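Local coordinates for protein malate dehydrogenase (Porphyromonas gingivalis, PDB 3FI9) that probably catalyses the NAD-dependent interconversion of malate and oxaloacetate, at residues A[202-206]-A[207-211]. Residues are numbered along the deposited sequence; the frame is centred on the assembly and turned at random.
Sequences DLIGT and DKLTN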
loop_
_atom_site.group_PDB
_atom_site.type_symbol
_atom_site.label_atom_id
_atom_site.label_comp_id
_atom_site.label_asym_id
_atom_site.label_seq_id
_atom_site.Cartn_x
_atom_site.Cartn_y
_atom_site.Cartn_z
ATOM N N ASP A 202 -16.320 18.038 27.496
ATOM C CA ASP A 202 -16.429 17.735 28.921
ATOM C C ASP A 202 -15.104 17.305 29.523
ATOM O O ASP A 202 -14.977 17.208 30.735
ATOM C CB ASP A 202 -17.443 16.619 29.181
ATOM C CG ASP A 202 -18.880 17.051 28.930
ATOM O OD1 ASP A 202 -19.114 18.244 28.673
ATOM O OD2 ASP A 202 -19.780 16.188 28.981
ATOM N N LEU A 203 -14.114 17.005 28.683
ATOM C CA LEU A 203 -12.851 16.491 29.206
ATOM C C LEU A 203 -11.761 17.527 29.175
ATOM O O LEU A 203 -10.902 17.522 30.043
ATOM C CB LEU A 203 -12.386 15.226 28.468
ATOM C CG LEU A 203 -13.226 13.971 28.727
ATOM C CD1 LEU A 203 -12.967 12.900 27.641
ATOM C CD2 LEU A 203 -12.973 13.416 30.121
ATOM N N ILE A 204 -11.794 18.410 28.177
ATOM C CA ILE A 204 -10.762 19.455 28.051
ATOM C C ILE A 204 -10.768 20.397 29.261
ATOM O O ILE A 204 -11.811 20.935 29.622
ATOM C CB ILE A 204 -10.953 20.268 26.740
ATOM C CG1 ILE A 204 -10.527 19.428 25.524
ATOM C CG2 ILE A 204 -10.130 21.524 26.755
ATOM C CD1 ILE A 204 -10.985 20.017 24.174
ATOM N N GLY A 205 -9.602 20.597 29.878
ATOM C CA GLY A 205 -9.497 21.448 31.069
ATOM C C GLY A 205 -9.831 20.747 32.378
ATOM O O GLY A 205 -10.035 21.409 33.391
ATOM N N THR A 206 -9.923 19.414 32.357
ATOM C CA THR A 206 -10.085 18.618 33.567
ATOM C C THR A 206 -8.789 17.876 33.852
ATOM O O THR A 206 -7.836 17.943 33.051
ATOM C CB THR A 206 -11.223 17.563 33.415
ATOM O OG1 THR A 206 -10.913 16.647 32.349
ATOM C CG2 THR A 206 -12.581 18.253 33.139
ATOM N N ASP A 207 -8.750 17.144 34.964
ATOM C CA ASP A 207 -7.567 16.352 35.314
ATOM C C ASP A 207 -7.215 15.293 34.259
ATOM O O ASP A 207 -6.094 14.794 34.230
ATOM C CB ASP A 207 -7.771 15.643 36.648
ATOM C CG ASP A 207 -9.041 14.773 36.671
ATOM O OD1 ASP A 207 -10.016 15.068 35.939
ATOM O OD2 ASP A 207 -9.080 13.785 37.436
ATOM N N LYS A 208 -8.174 14.934 33.421
ATOM C CA LYS A 208 -7.961 13.903 32.398
ATOM C C LYS A 208 -7.346 14.457 31.108
ATOM O O LYS A 208 -6.817 13.708 30.275
ATOM C CB LYS A 208 -9.271 13.208 32.079
ATOM C CG LYS A 208 -9.486 11.943 32.881
ATOM C CD LYS A 208 -10.625 12.093 33.845
ATOM C CE LYS A 208 -11.923 11.673 33.180
ATOM N NZ LYS A 208 -13.101 11.903 34.070
ATOM N N LEU A 209 -7.397 15.773 30.955
ATOM C CA LEU A 209 -6.820 16.433 29.789
ATOM C C LEU A 209 -6.718 17.887 30.154
ATOM O O LEU A 209 -7.693 18.645 30.009
ATOM C CB LEU A 209 -7.717 16.256 28.559
ATOM C CG LEU A 209 -7.335 16.924 27.230
ATOM C CD1 LEU A 209 -5.866 16.630 26.814
ATOM C CD2 LEU A 209 -8.326 16.502 26.114
ATOM N N THR A 210 -5.549 18.276 30.662
ATOM C CA THR A 210 -5.411 19.595 31.202
ATOM C C THR A 210 -5.331 20.574 30.052
ATOM O O THR A 210 -5.064 20.209 28.908
ATOM C CB THR A 210 -4.128 19.774 32.076
ATOM O OG1 THR A 210 -2.951 19.562 31.277
ATOM C CG2 THR A 210 -4.130 18.825 33.291
ATOM N N ASN A 211 -5.532 21.833 30.383
ATOM C CA ASN A 211 -5.359 22.916 29.441
ATOM C C ASN A 211 -4.064 22.784 28.664
ATOM O O ASN A 211 -4.071 22.865 27.438
ATOM C CB ASN A 211 -5.357 24.238 30.198
ATOM C CG ASN A 211 -6.743 24.720 30.520
ATOM O OD1 ASN A 211 -7.734 24.109 30.122
ATOM N ND2 ASN A 211 -6.827 25.843 31.243
#
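The backbone O of Leu209 accepts two N-H groups, from Gly205 and Thr206. Gly205 N, 2.7 Å from Leu209 O, lies almost in line with the carbonyl bond, but its own N-H points off that line (136° at the hydrogen). Thr206 N reaches the same Leu209 O in a weak bond of 3.3 Å. The return bond runs from Leu209 N to Thr206 O, 3.0 Å. Two residues, Gly205 and Thr206, thus pair with the single Leu209, a G1 beta bulge. The positive phi of Gly205 (84°) suits glycine, because a CB there would press on the carbonyl O of Ile204. Two successive turns, sharing Thr206, shape residues 203-209: type II from Leu203 to Thr206 and type I from Thr206 to Leu209. The piece joins strand 198-199 to helix 211-222 in the C-terminal domain, away from the predicted active site.

The side chain of Thr206 lies between the two turns. OG1 sits between its own backbone N and carbonyl carbon (chi1 61°). From there it points to Leu203 O; the 2.5 Å between Thr206 OG1 and Leu203 O is shorter than usual, and its exact length is doubtful. OG1 also takes a weak bond from Lys208 N, 3.4 Å from Thr206 OG1. Leu203 O also accepts Thr206 N.

Apolar contacts flank this polar network. Ile204 CG1 lies 3.7 Å from Leu209 CD2, the two side chains running alongside each other in the same direction. Trp214 of helix 211-222 touches both. Elsewhere Leu203 CD2 meets the aliphatic CE of Lys208 at 3.7 Å. Phe166 of helix 153-166 packs on this pair. Asn211 turns its OD1 toward the glycine, 3.3 Å from Gly205 CA. Thr210 is the N-cap of helix 211-222, and its side chain caps a backbone N just beyond Asn211.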